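Local structure of inactive glucansucrase (Lactobacillus reuteri, 5JBD) at residues Leu331-Leu339 with Asn636-Asn644. The protein is an inactive glucansucrase of glycoside hydrolase family 70, built around a TIM-type barrel. Numbering follows the deposited sequence.
Sequences LNEKGNPQL and NKEKTFESN
The Phe641 ring meets Pro337 O at its edge, near the ring plane, with CE2 3.3 Å from that oxygen. Thr640 CG2 lies over one face toward the rim, and Leu339 CD2 makes an off-centre CH-pi contact, 4.3 Å from the ring centroid. The second flat group, the Asn336 amide, is held at both ends: ND2 donates in its own plane to Asn332 OD1, while OD1 accepts from Lys639 NZ (3.0 Å), the nitrogen sitting 20° out of the carbonyl plane. Here the Schellman motif that ends helix 326-333, with Gly335 at positive phi, runs into the segment leading to barrel strand 340-341 and meets the loop before helix 645-648. Two successive backbone bonds join them: Thr640 N gives a nearly straight bond to Gly335 O (2.9 Å, 170°), and Phe641 N one to Asn336 O. Gly335 CA also makes a CA-H...O contact with Glu638 O (3.5 Å). Ala313 of helix 310-315 and Leu647 of helix 645-648 also touch Phe641. The bend of Lys639 at chi2 (-63°) lets NZ reach Asn336 OD1 and also bond weakly to Asn332 O in the last turn of the helix. One water donates to Gly335 O and is hydrogen-bonded to Thr640 OG1, with 2.7 Å between the water oxygen and Thr640 OG1.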
ATOM      1  N   LEU A 331      18.968  -1.243  10.178  1.00 21.26           N
ATOM      2  CA  LEU A 331      18.880   0.139  10.631  1.00 22.08           C
ATOM      3  C   LEU A 331      19.929   0.482  11.708  1.00 22.05           C
ATOM      4  O   LEU A 331      20.539   1.557  11.645  1.00 22.03           O
ATOM      5  CB  LEU A 331      17.456   0.485  11.088  1.00 22.14           C
ATOM      6  CG  LEU A 331      16.452   0.573   9.912  1.00 22.00           C
ATOM      7  CD1 LEU A 331      15.021   0.542  10.433  1.00 22.26           C
ATOM      8  CD2 LEU A 331      16.682   1.811   9.038  1.00 22.47           C
ATOM      9  N   ASN A 332      20.154  -0.424  12.654  1.00 22.68           N
ATOM     10  CA  ASN A 332      21.204  -0.218  13.670  1.00 24.27           C
ATOM     11  C   ASN A 332      22.597  -0.047  13.054  1.00 24.29           C
ATOM     12  O   ASN A 332      23.326   0.877  13.415  1.00 22.73           O
ATOM     13  CB  ASN A 332      21.209  -1.358  14.701  1.00 24.25           C
ATOM     14  CG  ASN A 332      20.008  -1.321  15.623  1.00 23.64           C
ATOM     15  OD1 ASN A 332      19.488  -0.256  15.960  1.00 24.06           O
ATOM     16  ND2 ASN A 332      19.590  -2.486  16.077  1.00 25.50           N
ATOM     17  N   GLU A 333      22.934  -0.901  12.092  1.00 25.26           N
ATOM     18  CA  GLU A 333      24.202  -0.792  11.351  1.00 26.10           C
ATOM     19  C   GLU A 333      24.350   0.551  10.614  1.00 25.94           C
ATOM     20  O   GLU A 333      25.453   1.050  10.459  1.00 24.23           O
ATOM     21  CB  GLU A 333      24.343  -1.944  10.335  1.00 27.35           C
ATOM     22  CG  GLU A 333      24.572  -3.312  10.973  1.00 29.47           C
ATOM     23  CD  GLU A 333      24.545  -4.472   9.977  1.00 30.91           C
ATOM     24  OE1 GLU A 333      24.272  -4.262   8.769  1.00 34.20           O
ATOM     25  OE2 GLU A 333      24.793  -5.612  10.403  1.00 32.94           O
ATOM     26  N   LYS A 334      23.227   1.113  10.164  1.00 23.17           N
ATOM     27  CA  LYS A 334      23.197   2.375   9.455  1.00 24.80           C
ATOM     28  C   LYS A 334      23.088   3.599  10.368  1.00 23.80           C
ATOM     29  O   LYS A 334      22.996   4.719   9.883  1.00 24.61           O
ATOM     30  CB  LYS A 334      22.026   2.369   8.450  1.00 23.44           C
ATOM     31  CG  LYS A 334      22.194   1.349   7.343  1.00 23.98           C
ATOM     32  CD  LYS A 334      20.940   1.260   6.472  1.00 23.48           C
ATOM     33  CE  LYS A 334      21.125   0.281   5.329  1.00 23.83           C
ATOM     34  NZ  LYS A 334      22.151   0.709   4.330  1.00 25.03           N
ATOM     35  N   GLY A 335      23.095   3.399  11.680  1.00 24.73           N
ATOM     36  CA  GLY A 335      22.907   4.519  12.591  1.00 24.50           C
ATOM     37  C   GLY A 335      21.484   5.044  12.669  1.00 22.67           C
ATOM     38  O   GLY A 335      21.276   6.180  13.102  1.00 22.49           O
ATOM     39  N   ASN A 336      20.517   4.215  12.281  1.00 22.17           N
ATOM     40  CA  ASN A 336      19.091   4.462  12.498  1.00 22.87           C
ATOM     41  C   ASN A 336      18.573   5.753  11.841  1.00 22.34           C
ATOM     42  O   ASN A 336      18.093   6.653  12.518  1.00 22.30           O
ATOM     43  CB  ASN A 336      18.779   4.425  14.001  1.00 23.64           C
ATOM     44  CG  ASN A 336      19.270   3.152  14.660  1.00 24.24           C
ATOM     45  OD1 ASN A 336      20.295   3.159  15.335  1.00 23.39           O
ATOM     46  ND2 ASN A 336      18.581   2.037  14.410  1.00 23.14           N
ATOM     47  N   PRO A 337      18.674   5.848  10.506  1.00 22.55           N
ATOM     48  CA  PRO A 337      18.129   7.003   9.786  1.00 22.32           C
ATOM     49  C   PRO A 337      16.584   7.101   9.805  1.00 22.65           C
ATOM     50  O   PRO A 337      16.034   8.203   9.649  1.00 24.06           O
ATOM     51  CB  PRO A 337      18.658   6.804   8.374  1.00 22.71           C
ATOM     52  CG  PRO A 337      18.810   5.333   8.241  1.00 23.37           C
ATOM     53  CD  PRO A 337      19.277   4.867   9.592  1.00 23.58           C
ATOM     54  N   GLN A 338      15.910   5.971   9.999  1.00 22.54           N
ATOM     55  CA  GLN A 338      14.449   5.911  10.237  1.00 22.06           C
ATOM     56  C   GLN A 338      14.150   4.931  11.364  1.00 21.84           C
ATOM     57  O   GLN A 338      14.987   4.095  11.686  1.00 21.14           O
ATOM     58  CB  GLN A 338      13.730   5.430   8.979  1.00 22.52           C
ATOM     59  CG  GLN A 338      13.952   6.313   7.751  1.00 21.49           C
ATOM     60  CD  GLN A 338      15.096   5.867   6.864  1.00 21.14           C
ATOM     61  OE1 GLN A 338      15.391   4.664   6.742  1.00 21.07           O
ATOM     62  NE2 GLN A 338      15.719   6.840   6.183  1.00 22.83           N
ATOM     63  N   LEU A 339      12.951   5.016  11.935  1.00 20.97           N
ATOM     64  CA  LEU A 339      12.493   4.038  12.923  1.00 21.05           C
ATOM     65  C   LEU A 339      12.135   2.694  12.288  1.00 21.14           C
ATOM     66  O   LEU A 339      11.567   2.639  11.192  1.00 21.56           O
ATOM     67  CB  LEU A 339      11.270   4.539  13.680  1.00 21.18           C
ATOM     68  CG  LEU A 339      11.368   5.902  14.361  1.00 21.10           C
ATOM     69  CD1 LEU A 339      10.111   6.151  15.185  1.00 22.07           C
ATOM     70  CD2 LEU A 339      12.617   5.986  15.220  1.00 21.19           C
ATOM     71  N   ASN A 636      24.838  11.304  19.945  1.00 32.58           N
ATOM     72  CA  ASN A 636      25.874  10.396  19.459  1.00 30.89           C
ATOM     73  C   ASN A 636      26.096  10.708  18.003  1.00 30.21           C
ATOM     74  O   ASN A 636      25.163  10.591  17.200  1.00 27.62           O
ATOM     75  CB  ASN A 636      25.409   8.954  19.656  1.00 30.89           C
ATOM     76  CG  ASN A 636      26.461   7.925  19.273  1.00 31.90           C
ATOM     77  OD1 ASN A 636      27.364   8.177  18.460  1.00 30.98           O
ATOM     78  ND2 ASN A 636      26.324   6.738  19.837  1.00 32.91           N
ATOM     79  N   LYS A 637      27.329  11.080  17.637  1.00 29.82           N
ATOM     80  CA  LYS A 637      27.642  11.477  16.257  1.00 32.08           C
ATOM     81  C   LYS A 637      27.361  10.395  15.217  1.00 28.83           C
ATOM     82  O   LYS A 637      27.191  10.711  14.057  1.00 28.01           O
ATOM     83  CB  LYS A 637      29.107  11.969  16.108  1.00 37.68           C
ATOM     84  CG  LYS A 637      30.151  10.868  16.272  1.00 44.27           C
ATOM     85  CD  LYS A 637      31.580  11.382  16.466  1.00 52.01           C
ATOM     86  CE  LYS A 637      32.550  10.186  16.557  1.00 56.80           C
ATOM     87  NZ  LYS A 637      32.981   9.714  15.209  1.00 60.71           N
ATOM     88  N   GLU A 638      27.355   9.126  15.623  1.00 28.20           N
ATOM     89  CA  GLU A 638      27.130   8.016  14.722  1.00 29.27           C
ATOM     90  C   GLU A 638      25.647   7.641  14.600  1.00 26.68           C
ATOM     91  O   GLU A 638      25.308   6.754  13.804  1.00 27.36           O
ATOM     92  CB  GLU A 638      27.906   6.763  15.204  1.00 33.48           C
ATOM     93  CG  GLU A 638      29.373   6.870  15.663  1.00 41.27           C
ATOM     94  CD  GLU A 638      30.360   7.170  14.541  1.00 49.88           C
ATOM     95  OE1 GLU A 638      29.943   7.271  13.360  1.00 54.03           O
ATOM     96  OE2 GLU A 638      31.579   7.295  14.843  1.00 64.47           O
ATOM     97  N   LYS A 639      24.770   8.302  15.364  1.00 23.56           N
ATOM     98  CA  LYS A 639      23.356   7.976  15.355  1.00 22.98           C
ATOM     99  C   LYS A 639      22.467   9.146  14.928  1.00 22.71           C
ATOM    100  O   LYS A 639      22.728  10.311  15.250  1.00 22.57           O
ATOM    101  CB  LYS A 639      22.910   7.480  16.730  1.00 23.34           C
ATOM    102  CG  LYS A 639      23.596   6.201  17.216  1.00 25.68           C
ATOM    103  CD  LYS A 639      23.291   5.025  16.307  1.00 26.78           C
ATOM    104  CE  LYS A 639      23.632   3.671  16.925  1.00 29.57           C
ATOM    105  NZ  LYS A 639      23.093   2.521  16.103  1.00 27.96           N
ATOM    106  N   THR A 640      21.379   8.802  14.258  1.00 22.74           N
ATOM    107  CA  THR A 640      20.301   9.743  13.954  1.00 22.95           C
ATOM    108  C   THR A 640      19.185   9.549  14.998  1.00 23.01           C
ATOM    109  O   THR A 640      19.062  10.366  15.923  1.00 22.40           O
ATOM    110  CB  THR A 640      19.871   9.564  12.493  1.00 23.02           C
ATOM    111  OG1 THR A 640      20.978   9.906  11.646  1.00 24.36           O
ATOM    112  CG2 THR A 640      18.693  10.452  12.127  1.00 23.63           C
ATOM    113  N   PHE A 641      18.398   8.475  14.902  1.00 21.22           N
ATOM    114  CA  PHE A 641      17.445   8.166  15.982  1.00 20.67           C
ATOM    115  C   PHE A 641      18.099   7.364  17.111  1.00 20.65           C
ATOM    116  O   PHE A 641      18.947   6.519  16.872  1.00 21.14           O
ATOM    117  CB  PHE A 641      16.166   7.524  15.447  1.00 20.89           C
ATOM    118  CG  PHE A 641      15.386   8.461  14.585  1.00 21.15           C
ATOM    119  CD1 PHE A 641      14.817   9.603  15.143  1.00 21.41           C
ATOM    120  CD2 PHE A 641      15.327   8.290  13.208  1.00 22.16           C
ATOM    121  CE1 PHE A 641      14.149  10.513  14.357  1.00 21.84           C
ATOM    122  CE2 PHE A 641      14.668   9.207  12.423  1.00 21.55           C
ATOM    123  CZ  PHE A 641      14.083  10.321  12.993  1.00 22.24           C
ATOM    124  N   GLU A 642      17.717   7.710  18.336  1.00 20.11           N
ATOM    125  CA  GLU A 642      18.168   7.060  19.548  1.00 20.03           C
ATOM    126  C   GLU A 642      16.926   6.803  20.400  1.00 19.82           C
ATOM    127  O   GLU A 642      16.105   7.709  20.579  1.00 20.04           O
ATOM    128  CB  GLU A 642      19.069   7.981  20.326  1.00 20.90           C
ATOM    129  CG  GLU A 642      20.359   8.385  19.628  1.00 22.77           C
ATOM    130  CD  GLU A 642      21.195   9.298  20.498  1.00 23.24           C
ATOM    131  OE1 GLU A 642      20.638  10.292  21.008  1.00 25.70           O
ATOM    132  OE2 GLU A 642      22.393   9.024  20.683  1.00 24.18           O
ATOM    133  N   SER A 643      16.813   5.586  20.917  1.00 20.32           N
ATOM    134  CA  SER A 643      15.677   5.175  21.772  1.00 20.81           C
ATOM    135  C   SER A 643      15.953   5.615  23.197  1.00 20.76           C
ATOM    136  O   SER A 643      16.643   4.937  23.952  1.00 23.55           O
ATOM    137  CB  SER A 643      15.452   3.658  21.680  1.00 20.77           C
ATOM    138  OG  SER A 643      14.213   3.260  22.267  1.00 20.59           O
ATOM    139  N   ASN A 644      15.425   6.777  23.562  1.00 21.94           N
ATOM    140  CA  ASN A 644      15.639   7.352  24.894  1.00 21.67           C
ATOM    141  C   ASN A 644      14.366   8.072  25.319  1.00 22.01           C
ATOM    142  O   ASN A 644      13.377   8.055  24.581  1.00 20.87           O
ATOM    143  CB  ASN A 644      16.866   8.291  24.882  1.00 21.82           C
ATOM    144  CG  ASN A 644      16.779   9.373  23.818  1.00 21.63           C
ATOM    145  OD1 ASN A 644      15.716   9.945  23.576  1.00 22.20           O
ATOM    146  ND2 ASN A 644      17.910   9.666  23.179  1.00 21.64           N
TER
HETATM  147  O   HOH W   1      22.868   7.963  11.515  1.00 33.72           O
HETATM  148  O   HOH W   2      20.272   4.403  18.212  1.00 19.92           O